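Local coordinates for hydrogenase expression/formation protein HypE (PDB 2Z1U), which binds ATP and magnesium and, as a HypE-family protein, probably helps make the cyanide ligands of [NiFe]-hydrogenases by ATP-dependent dehydration of a thiocarbamate, at residues A[8-13]-A[98-103]; A[25-30]-A[105-110]; A[29-34]-A[112-117]; A[68-73]-A[141-146]. One frame throughout, in Å; residues are numbered along the deposited sequence.

How the contacts relate
All four contacts lie in the N-terminal half, around helix 104-121 and the sheet beside it, but differ in depth and chemistry. Contacts 3 and 4 are buried and mostly apolar, with just a water link, weak at one end, in contact 3; contacts 1 and 2 are partly buried and carry the direct polar bonds: backbone hydrogen bonds beside a water bridge in contact 1, a salt bridge in contact 2. Contacts 2 and 3 follow the same pair of helices, 17-31 and 104-121, first through leucines and charges, then through aromatic rings and a glycine. Contact 1 ties the N-terminal tail to the turn before helix 104-121. Contact 4 joins helix 70-83 to the sheet, with Val110 and Met114 packing on it.

Contact 1: residues A[8-13]-A[98-103]; sequences LLLDYG and LEEGLD
Leu8 O is held by two neighbouring groups of the other segment: Gly101 N donates a nearly straight hydrogen bond to Leu8 O (2.8 Å, 168°), and the CA-H of Glu100 makes a weaker contact with the same oxygen. Leu8 N then bonds to Leu102 O at 3.0 Å, so one tail residue uses both its N-H and its carbonyl on a single turn. That turn, Glu99 to Leu102, is a type II beta turn closed by Leu102 N and Glu99 O, and Gly101 takes the positive phi of 93° that its third position favours. It links the end of strand 87-99 to helix 104-121.

The Leu8 side chain has CG anti to the backbone N (chi1 -174°). This carries CD2 across the Leu98 side chain at about a right angle, 3.6 Å from Leu98 CB, while Leu8 CB lies 4.1 Å from Leu102 CB. Further along, the extended Glu100 chain lies against Leu10, with Leu10 CG 3.5 Å from Glu100 CD. One water takes a bond from Leu10 N (2.8 Å) and gives one to Glu100 OE1 (2.6 Å); Glu100 OE2 is bonded to Arg135 N, so both carboxylate oxygens have partners. Main-chain bonds therefore set how the tail lies on the turn; Leu8 adds apolar contact with Leu98 and Leu102, and Glu100 a water bridge to Leu10 N.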
# COMPACT_ATOMS: atom_id res chain seq x y z
N LEU A 8 -2.98 22.00 6.56
CA LEU A 8 -2.30 20.74 6.91
C LEU A 8 -0.84 20.99 7.30
O LEU A 8 0.06 21.04 6.45
CB LEU A 8 -2.42 19.67 5.81
CG LEU A 8 -1.86 18.30 6.20
CD1 LEU A 8 -2.86 17.42 6.96
CD2 LEU A 8 -1.34 17.58 4.99
N LEU A 9 -0.62 21.16 8.60
CA LEU A 9 0.71 21.45 9.12
C LEU A 9 1.57 20.21 9.07
O LEU A 9 1.05 19.09 9.11
CB LEU A 9 0.64 21.98 10.56
CG LEU A 9 -0.02 23.32 10.92
CD1 LEU A 9 0.14 24.36 9.82
CD2 LEU A 9 -1.48 23.13 11.25
N LEU A 10 2.89 20.40 8.99
CA LEU A 10 3.84 19.30 9.14
C LEU A 10 3.54 18.46 10.38
O LEU A 10 3.69 17.25 10.35
CB LEU A 10 5.28 19.81 9.18
CG LEU A 10 6.05 19.84 7.86
CD1 LEU A 10 7.51 20.21 8.13
CD2 LEU A 10 5.96 18.50 7.10
N ASP A 11 3.11 19.12 11.46
CA ASP A 11 2.75 18.47 12.73
C ASP A 11 1.90 17.21 12.58
O ASP A 11 2.01 16.29 13.40
CB ASP A 11 1.96 19.44 13.64
CG ASP A 11 2.61 20.80 13.75
OD1 ASP A 11 2.60 21.35 14.87
OD2 ASP A 11 3.10 21.35 12.73
N TYR A 12 1.04 17.18 11.56
CA TYR A 12 0.14 16.04 11.34
C TYR A 12 0.87 14.80 10.84
O TYR A 12 0.27 13.71 10.81
CB TYR A 12 -1.00 16.42 10.39
CG TYR A 12 -2.05 17.32 11.02
CD1 TYR A 12 -2.29 18.60 10.52
CD2 TYR A 12 -2.79 16.89 12.13
CE1 TYR A 12 -3.25 19.44 11.10
CE2 TYR A 12 -3.75 17.74 12.72
CZ TYR A 12 -3.97 19.00 12.20
OH TYR A 12 -4.92 19.82 12.79
N GLY A 13 2.14 14.94 10.47
CA GLY A 13 2.96 13.81 10.04
C GLY A 13 4.07 13.40 10.99
O GLY A 13 4.87 12.50 10.67
N LEU A 98 0.96 13.16 2.01
CA LEU A 98 0.35 14.48 1.93
C LEU A 98 1.38 15.59 1.98
O LEU A 98 2.40 15.49 2.68
CB LEU A 98 -0.66 14.66 3.07
CG LEU A 98 -1.84 13.68 3.12
CD1 LEU A 98 -2.50 13.69 4.50
CD2 LEU A 98 -2.84 13.99 2.02
N GLU A 99 1.10 16.65 1.22
CA GLU A 99 1.96 17.84 1.20
C GLU A 99 1.57 18.81 2.32
O GLU A 99 0.39 19.17 2.46
CB GLU A 99 1.86 18.53 -0.16
CG GLU A 99 2.81 19.72 -0.30
CD GLU A 99 2.76 20.39 -1.65
OE1 GLU A 99 3.78 21.02 -2.02
OE2 GLU A 99 1.72 20.32 -2.34
N GLU A 100 2.56 19.21 3.12
CA GLU A 100 2.43 20.33 4.06
C GLU A 100 1.78 21.52 3.35
O GLU A 100 2.12 21.82 2.21
CB GLU A 100 3.81 20.73 4.59
CG GLU A 100 3.84 21.91 5.55
CD GLU A 100 5.23 22.54 5.71
OE1 GLU A 100 5.44 23.25 6.71
OE2 GLU A 100 6.11 22.32 4.84
N GLY A 101 0.85 22.18 4.04
CA GLY A 101 0.15 23.34 3.50
C GLY A 101 -1.17 23.01 2.82
O GLY A 101 -1.99 23.90 2.58
N LEU A 102 -1.39 21.73 2.50
CA LEU A 102 -2.60 21.28 1.83
C LEU A 102 -3.87 21.78 2.54
O LEU A 102 -3.99 21.66 3.76
CB LEU A 102 -2.61 19.75 1.74
CG LEU A 102 -3.32 18.96 0.62
CD1 LEU A 102 -4.39 18.00 1.18
CD2 LEU A 102 -3.88 19.80 -0.51
N ASP A 103 -4.77 22.35 1.75
CA ASP A 103 -6.14 22.70 2.17
C ASP A 103 -6.78 21.45 2.81
O ASP A 103 -6.89 20.40 2.18
CB ASP A 103 -6.93 23.18 0.94
CG ASP A 103 -8.35 23.65 1.26
OD1 ASP A 103 -8.72 23.76 2.45
OD2 ASP A 103 -9.10 23.95 0.30
O HOH W 1 3.84 23.00 8.79

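Contact 2: residues A[25-30]-A[105-110]. With ATP (adenosine-5'-triphosphate), chain D.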
# COMPACT_ATOMS: atom_id res chain seq x y z
N ASP A 25 -10.25 11.66 14.39
CA ASP A 25 -11.34 12.60 14.10
C ASP A 25 -11.73 12.66 12.63
O ASP A 25 -12.84 13.05 12.31
CB ASP A 25 -11.02 14.00 14.62
CG ASP A 25 -10.84 14.06 16.13
OD1 ASP A 25 -11.06 13.04 16.83
OD2 ASP A 25 -10.48 15.14 16.62
N LEU A 26 -10.82 12.28 11.74
CA LEU A 26 -11.13 12.31 10.32
C LEU A 26 -11.26 10.92 9.71
O LEU A 26 -12.35 10.54 9.27
CB LEU A 26 -10.11 13.13 9.52
CG LEU A 26 -10.36 13.23 8.01
CD1 LEU A 26 -11.68 13.94 7.69
CD2 LEU A 26 -9.20 13.91 7.31
N PHE A 27 -10.16 10.17 9.70
CA PHE A 27 -10.11 8.88 9.00
C PHE A 27 -11.05 7.85 9.62
O PHE A 27 -11.90 7.31 8.91
CB PHE A 27 -8.67 8.34 8.92
CG PHE A 27 -7.75 9.21 8.10
CD1 PHE A 27 -7.97 9.41 6.74
CD2 PHE A 27 -6.63 9.81 8.70
CE1 PHE A 27 -7.11 10.22 5.98
CE2 PHE A 27 -5.77 10.62 7.95
CZ PHE A 27 -6.01 10.83 6.59
N LEU A 28 -10.92 7.61 10.93
CA LEU A 28 -11.80 6.68 11.64
C LEU A 28 -13.27 7.08 11.57
O LEU A 28 -14.15 6.23 11.49
CB LEU A 28 -11.40 6.55 13.12
CG LEU A 28 -10.50 5.37 13.44
CD1 LEU A 28 -9.19 5.42 12.62
CD2 LEU A 28 -10.24 5.31 14.94
N ARG A 29 -13.52 8.38 11.61
CA ARG A 29 -14.89 8.88 11.56
C ARG A 29 -15.56 8.45 10.26
O ARG A 29 -16.67 7.91 10.27
CB ARG A 29 -14.92 10.40 11.72
CG ARG A 29 -16.30 10.95 12.07
CD ARG A 29 -16.24 12.45 12.30
NE ARG A 29 -16.60 13.17 11.08
CZ ARG A 29 -15.77 13.89 10.33
NH1 ARG A 29 -14.49 14.03 10.66
NH2 ARG A 29 -16.23 14.49 9.24
N HIS A 30 -14.88 8.68 9.14
CA HIS A 30 -15.42 8.33 7.83
C HIS A 30 -15.37 6.84 7.47
O HIS A 30 -16.26 6.35 6.75
CB HIS A 30 -14.73 9.16 6.73
CG HIS A 30 -15.18 10.58 6.69
ND1 HIS A 30 -16.24 11.00 5.92
CD2 HIS A 30 -14.71 11.69 7.31
CE1 HIS A 30 -16.41 12.30 6.07
NE2 HIS A 30 -15.50 12.74 6.92
N ASP A 105 -9.86 20.90 3.73
CA ASP A 105 -11.14 20.51 3.16
C ASP A 105 -10.98 19.62 1.93
O ASP A 105 -11.85 18.80 1.65
CB ASP A 105 -12.03 21.70 2.84
CG ASP A 105 -13.48 21.29 2.55
OD1 ASP A 105 -13.99 21.63 1.46
OD2 ASP A 105 -14.09 20.60 3.40
N ILE A 106 -9.88 19.79 1.20
CA ILE A 106 -9.52 18.87 0.12
C ILE A 106 -9.38 17.45 0.69
O ILE A 106 -9.99 16.51 0.19
CB ILE A 106 -8.22 19.31 -0.63
CG1 ILE A 106 -8.48 20.61 -1.41
CG2 ILE A 106 -7.71 18.19 -1.55
CD1 ILE A 106 -7.28 21.12 -2.20
N LEU A 107 -8.60 17.32 1.76
CA LEU A 107 -8.40 16.04 2.43
C LEU A 107 -9.71 15.41 2.91
O LEU A 107 -9.96 14.24 2.66
CB LEU A 107 -7.41 16.19 3.59
CG LEU A 107 -7.09 14.93 4.41
CD1 LEU A 107 -6.43 13.84 3.57
CD2 LEU A 107 -6.21 15.31 5.60
N GLU A 108 -10.55 16.20 3.59
CA GLU A 108 -11.84 15.71 4.08
C GLU A 108 -12.80 15.27 2.96
O GLU A 108 -13.48 14.26 3.11
CB GLU A 108 -12.52 16.75 5.00
CG GLU A 108 -13.91 16.31 5.48
CD GLU A 108 -14.36 16.97 6.77
OE1 GLU A 108 -14.50 18.22 6.81
OE2 GLU A 108 -14.59 16.23 7.74
N ARG A 109 -12.86 16.03 1.87
CA ARG A 109 -13.65 15.64 0.71
C ARG A 109 -13.17 14.31 0.12
O ARG A 109 -13.98 13.46 -0.25
CB ARG A 109 -13.60 16.72 -0.37
CG ARG A 109 -14.46 17.94 -0.07
CD ARG A 109 -14.61 18.79 -1.33
NE ARG A 109 -13.44 19.62 -1.58
CZ ARG A 109 -13.09 20.12 -2.77
NH1 ARG A 109 -13.81 19.86 -3.86
NH2 ARG A 109 -11.99 20.87 -2.87
N VAL A 110 -11.86 14.13 0.05
CA VAL A 110 -11.26 12.90 -0.49
C VAL A 110 -11.55 11.72 0.44
O VAL A 110 -11.94 10.63 -0.02
CB VAL A 110 -9.75 13.05 -0.71
CG1 VAL A 110 -9.11 11.69 -1.02
CG2 VAL A 110 -9.47 14.05 -1.83
PG ATP D . 4.70 4.79 11.83
O1G ATP D . 3.89 5.08 10.56
O2G ATP D . 5.05 6.05 12.56
O3G ATP D . 5.88 3.85 11.64
PB ATP D . 2.76 2.84 12.77
O1B ATP D . 2.69 2.54 11.26
O2B ATP D . 3.01 1.69 13.70
O3B ATP D . 3.78 4.06 12.94
PA ATP D . 0.67 4.77 12.55
O1A ATP D . 1.07 5.94 13.44
O2A ATP D . 1.04 4.98 11.11
O3A ATP D . 1.31 3.40 13.19
O5' ATP D . -0.84 4.39 12.71
C5' ATP D . -1.52 4.45 13.97
C4' ATP D . -2.90 3.86 13.76
O4' ATP D . -3.62 4.77 12.92
C3' ATP D . -2.86 2.52 13.03
O3' ATP D . -3.89 1.68 13.59
C2' ATP D . -3.22 2.86 11.58
O2' ATP D . -3.94 1.78 10.99
C1' ATP D . -4.11 4.11 11.73
N9 ATP D . -3.99 5.07 10.60
C8 ATP D . -2.98 5.91 10.34
N7 ATP D . -3.24 6.63 9.23
C5 ATP D . -4.42 6.19 8.76
C6 ATP D . -5.29 6.52 7.60
N6 ATP D . -4.89 7.45 6.71
N1 ATP D . -6.44 5.85 7.49
C2 ATP D . -6.86 4.91 8.35
N3 ATP D . -6.11 4.58 9.44
C4 ATP D . -4.92 5.19 9.66
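The Arg29 guanidinium meets Glu108 OE2 at its edge, near its own plane, while one of its faces is covered by His30 CD2, offset toward the rim. The His30 ring in turn has Glu108 OE2 at its edge, near its plane. A third flat group, the Phe27 ring, takes ATP N6 over the centre of one face, 3.3 Å above the plane, and touches Leu107 CD1 obliquely through CZ. All three sit on helix 17-31, facing helix 104-121; the axes of segments 25-30 and 105-110 pass 10.5 Å apart with a crossing angle of -16°. The pair packs on the PurM-like, AIR synthase-related alpha-beta fold.

The salt bridge is short and straight: Arg29 NH2 lies 2.8 Å from Glu108 OE2, with 172° at the hydrogen, and meets the oxygen nearly along its C-O axis. Guanidinium and carboxylate planes stand 89° apart. The bend of Arg29 at chi3 brings NH1 back toward Asp25 O, at a distance too short for its detail to be trusted. His30 NE2 is buried without a hydrogen-bond partner, as Glu108 OE2 is too far to serve.

Beneath the charges the interface turns apolar, and Phe27 links it to the nucleotide site. Thr130 OG1 and the Asn40 carbonyl also bond to the ATP, as do Thr222 and Arg223 of the second subunit, so the site bridges the dimer. Leu26 spans both zones: its CD2 lies 3.7 Å from Leu107 CD2, and its CD1 3.7 Å from Glu108 OE2.

Contact 3: residues A[29-34]-A[112-117]; sequences RHFDNP and ASMGKA
Phe31 holds its ring anti to its carbonyl carbon and beside its backbone N (chi1 -57°), which swings CE1 across to the helix at Met114 and Gly115. His30 takes a similar first torsion, chi1 -75°, and lays its ring beside Ala112. Phe31 CE1 then rests 3.8 Å from Met114 CB, the two side chains crossing at a slant, and the ring turns its edge to Gly115 N. The His30 ring has Ala112 N over one face, near the rim, and its CE1 touches Ala112 CB at 3.6 Å.

Here the last turn of helix 17-31 comes closest to helix 104-121 at a glycine. With no side chain on Gly115, its CA comes within 5.1 Å of Phe31 CA, and His30 O sits 3.8 Å from Gly115 CA. That carbonyl is not idle, since Arg119 NH2, further along helix 104-121, is hydrogen-bonded to it. This helix pair covers the sheet of the PurM-like domain: Phe31 and Met114 both reach Cys94 on strand 87-99, and Phe31 also touches the bound ATP.

No direct hydrogen bond joins the two segments. A water lies in the plane of the His30 ring, 2.8 Å from His30 ND1, and gives a weak bond to Ala112 O. Beyond Phe31 the chain leaves the helix at Asp32, with positive phi. Asn33 ND2 returns a bond to Phe31 O (3.0 Å), coming from above the carbonyl plane, while Asn33 OD1 caps helix 34-37 by accepting from Leu36 N.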
# COMPACT_ATOMS: atom_id res chain seq x y z
N ARG A 29 -13.52 8.38 11.61
CA ARG A 29 -14.89 8.88 11.56
C ARG A 29 -15.56 8.45 10.26
O ARG A 29 -16.67 7.91 10.27
CB ARG A 29 -14.92 10.40 11.72
CG ARG A 29 -16.30 10.95 12.07
CD ARG A 29 -16.24 12.45 12.30
NE ARG A 29 -16.60 13.17 11.08
CZ ARG A 29 -15.77 13.89 10.33
NH1 ARG A 29 -14.49 14.03 10.66
NH2 ARG A 29 -16.23 14.49 9.24
N HIS A 30 -14.88 8.68 9.14
CA HIS A 30 -15.42 8.33 7.83
C HIS A 30 -15.37 6.84 7.47
O HIS A 30 -16.26 6.35 6.75
CB HIS A 30 -14.73 9.16 6.73
CG HIS A 30 -15.18 10.58 6.69
ND1 HIS A 30 -16.24 11.00 5.92
CD2 HIS A 30 -14.71 11.69 7.31
CE1 HIS A 30 -16.41 12.30 6.07
NE2 HIS A 30 -15.50 12.74 6.92
N PHE A 31 -14.35 6.14 7.95
CA PHE A 31 -14.15 4.72 7.61
C PHE A 31 -14.87 3.78 8.59
O PHE A 31 -15.05 2.59 8.30
CB PHE A 31 -12.66 4.39 7.51
CG PHE A 31 -11.89 5.24 6.51
CD1 PHE A 31 -12.55 5.90 5.47
CD2 PHE A 31 -10.51 5.36 6.60
CE1 PHE A 31 -11.84 6.69 4.55
CE2 PHE A 31 -9.80 6.14 5.68
CZ PHE A 31 -10.47 6.79 4.65
N ASP A 32 -15.25 4.36 9.74
CA ASP A 32 -16.09 3.76 10.81
C ASP A 32 -16.31 2.25 10.77
O ASP A 32 -17.25 1.77 10.13
CB ASP A 32 -17.45 4.48 10.86
CG ASP A 32 -18.02 4.56 12.27
OD1 ASP A 32 -17.59 3.80 13.17
OD2 ASP A 32 -18.91 5.43 12.47
N ASN A 33 -15.42 1.52 11.45
CA ASN A 33 -15.57 0.08 11.66
C ASN A 33 -14.69 -0.38 12.82
O ASN A 33 -13.68 0.26 13.11
CB ASN A 33 -15.31 -0.71 10.36
CG ASN A 33 -13.84 -0.71 9.96
OD1 ASN A 33 -13.07 -1.55 10.41
ND2 ASN A 33 -13.46 0.22 9.09
N PRO A 34 -15.08 -1.47 13.51
CA PRO A 34 -14.37 -1.84 14.75
C PRO A 34 -13.03 -2.53 14.51
O PRO A 34 -12.25 -2.67 15.46
CB PRO A 34 -15.35 -2.79 15.45
CG PRO A 34 -16.15 -3.39 14.36
CD PRO A 34 -16.18 -2.41 13.20
N ALA A 112 -14.01 11.56 2.68
CA ALA A 112 -15.46 11.33 2.53
C ALA A 112 -15.80 10.46 1.30
O ALA A 112 -16.61 9.53 1.39
CB ALA A 112 -16.22 12.66 2.47
N SER A 113 -15.19 10.77 0.16
CA SER A 113 -15.32 9.95 -1.04
C SER A 113 -14.90 8.50 -0.83
O SER A 113 -15.59 7.59 -1.29
CB SER A 113 -14.50 10.53 -2.20
OG SER A 113 -15.16 11.64 -2.77
N MET A 114 -13.77 8.28 -0.16
CA MET A 114 -13.31 6.91 0.13
C MET A 114 -14.28 6.13 1.00
O MET A 114 -14.59 4.98 0.68
CB MET A 114 -11.90 6.90 0.74
CG MET A 114 -10.86 7.45 -0.20
SD MET A 114 -9.19 7.51 0.44
CE MET A 114 -8.75 5.78 0.55
N GLY A 115 -14.75 6.76 2.08
CA GLY A 115 -15.73 6.17 2.99
C GLY A 115 -16.97 5.72 2.24
O GLY A 115 -17.38 4.57 2.36
N LYS A 116 -17.54 6.63 1.46
CA LYS A 116 -18.72 6.37 0.64
C LYS A 116 -18.50 5.23 -0.38
O LYS A 116 -19.37 4.36 -0.56
CB LYS A 116 -19.12 7.65 -0.10
CG LYS A 116 -20.54 7.64 -0.66
CD LYS A 116 -20.65 8.53 -1.90
CE LYS A 116 -22.05 8.52 -2.49
NZ LYS A 116 -22.02 9.12 -3.85
N ALA A 117 -17.36 5.26 -1.07
CA ALA A 117 -17.05 4.25 -2.06
C ALA A 117 -16.89 2.86 -1.43
O ALA A 117 -17.38 1.85 -1.96
CB ALA A 117 -15.77 4.64 -2.86
O HOH W 2 -17.55 9.01 4.54

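Contact 4: residues A[68-73]-A[141-146]; sequences GDIGTL and MFINTT
Ile70 meets the strand through two methyl groups, CG2 and CD1. Its CG2 lies 3.8 Å from Met141 CE and 3.9 Å from Ile143 CD1, and its CD1 reaches the strand backbone, 3.6 Å from Met141 O. Met141 stretches out to get there, its chain extended through to CE with CG anti to the backbone N (chi1 174°). Ile143 presents only its CD1 tip, which also comes near Gly71 N. Nothing polar bonds across the contact; it is carried by methyl groups in a buried setting.

What positions Ile70 is the start of helix 70-83. Asp69 is its N-cap: Thr72 N bonds to Asp69 OD1 (2.9 Å, 159°), meeting it nearly along the C-O direction, and Gly71 N makes a weak bond to the same oxygen. Asp69 O accepts from Leu73 N, closing the first turn, and Asp69 OD2 probably hydrogen-bonds to Ser113 OG, linking this end to helix 104-121.

Strand 141-151 alternates its sides. The CB atoms of Met141 and Ile143 point toward segment 68-73, while the Phe142 CB points away and Phe142 packs on Ala137 of the second subunit. On the helical side, Val110 from helix 104-121 packs against Ile70 and Ile143 and lies next to Met141, Phe96 of strand 87-99 lies beside Met141 and Ile143, and Tyr58 of strand 50-58 packs against Ile70.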
# COMPACT_ATOMS: atom_id res chain seq x y z
N GLY A 68 -15.67 11.78 -10.44
CA GLY A 68 -14.88 11.18 -9.39
C GLY A 68 -13.84 12.07 -8.76
O GLY A 68 -13.84 13.29 -8.95
N ASP A 69 -12.94 11.43 -8.02
CA ASP A 69 -11.78 12.08 -7.46
C ASP A 69 -10.73 11.03 -7.10
O ASP A 69 -10.97 9.83 -7.30
CB ASP A 69 -12.15 13.00 -6.26
CG ASP A 69 -12.86 12.26 -5.13
OD1 ASP A 69 -12.39 11.18 -4.69
OD2 ASP A 69 -13.89 12.79 -4.64
N ILE A 70 -9.58 11.46 -6.58
CA ILE A 70 -8.51 10.51 -6.18
C ILE A 70 -8.96 9.48 -5.12
O ILE A 70 -8.48 8.34 -5.12
CB ILE A 70 -7.22 11.26 -5.74
CG1 ILE A 70 -6.01 10.31 -5.69
CG2 ILE A 70 -7.44 11.99 -4.40
CD1 ILE A 70 -4.70 11.02 -5.46
N GLY A 71 -9.89 9.87 -4.26
CA GLY A 71 -10.45 8.95 -3.27
C GLY A 71 -11.35 7.89 -3.87
O GLY A 71 -11.31 6.73 -3.51
N THR A 72 -12.18 8.32 -4.79
CA THR A 72 -13.03 7.43 -5.52
C THR A 72 -12.15 6.42 -6.33
O THR A 72 -12.39 5.21 -6.30
CB THR A 72 -13.96 8.33 -6.37
OG1 THR A 72 -15.34 8.14 -6.04
CG2 THR A 72 -13.68 8.26 -7.81
N LEU A 73 -11.12 6.94 -7.00
CA LEU A 73 -10.16 6.09 -7.73
C LEU A 73 -9.44 5.10 -6.79
O LEU A 73 -9.31 3.90 -7.10
CB LEU A 73 -9.13 6.97 -8.46
CG LEU A 73 -9.20 7.18 -9.98
CD1 LEU A 73 -10.61 7.14 -10.57
CD2 LEU A 73 -8.38 8.42 -10.45
N MET A 141 -1.02 15.40 -2.90
CA MET A 141 -1.53 14.15 -2.33
C MET A 141 -1.44 12.95 -3.25
O MET A 141 -1.91 12.99 -4.39
CB MET A 141 -3.00 14.36 -1.95
CG MET A 141 -3.75 13.14 -1.47
SD MET A 141 -5.45 13.67 -1.25
CE MET A 141 -6.17 12.14 -0.84
N PHE A 142 -0.85 11.87 -2.72
CA PHE A 142 -0.92 10.56 -3.34
C PHE A 142 -1.56 9.60 -2.35
O PHE A 142 -1.47 9.80 -1.13
CB PHE A 142 0.48 10.03 -3.71
CG PHE A 142 1.29 10.99 -4.56
CD1 PHE A 142 2.62 11.23 -4.26
CD2 PHE A 142 0.72 11.65 -5.65
CE1 PHE A 142 3.38 12.11 -5.02
CE2 PHE A 142 1.47 12.53 -6.43
CZ PHE A 142 2.79 12.75 -6.11
N ILE A 143 -2.22 8.56 -2.86
CA ILE A 143 -2.81 7.55 -1.99
C ILE A 143 -2.43 6.19 -2.54
O ILE A 143 -2.55 5.95 -3.75
CB ILE A 143 -4.37 7.65 -1.96
CG1 ILE A 143 -4.85 9.08 -1.71
CG2 ILE A 143 -4.97 6.68 -0.92
CD1 ILE A 143 -6.40 9.26 -1.80
N ASN A 144 -1.95 5.32 -1.66
CA ASN A 144 -1.87 3.92 -1.99
C ASN A 144 -3.00 3.17 -1.30
O ASN A 144 -3.33 3.43 -0.13
CB ASN A 144 -0.52 3.33 -1.56
CG ASN A 144 -0.43 1.84 -1.86
OD1 ASN A 144 -0.96 1.03 -1.11
ND2 ASN A 144 0.25 1.48 -2.95
N THR A 145 -3.61 2.23 -2.02
CA THR A 145 -4.53 1.30 -1.37
C THR A 145 -4.16 -0.13 -1.71
O THR A 145 -3.71 -0.42 -2.81
CB THR A 145 -6.02 1.56 -1.71
OG1 THR A 145 -6.23 1.55 -3.11
CG2 THR A 145 -6.53 2.90 -1.09
N THR A 146 -4.33 -1.02 -0.73
CA THR A 146 -4.10 -2.45 -0.96
C THR A 146 -5.39 -3.16 -0.60
O THR A 146 -6.04 -2.84 0.41
CB THR A 146 -2.91 -2.94 -0.10
OG1 THR A 146 -1.76 -2.15 -0.43
CG2 THR A 146 -2.58 -4.41 -0.33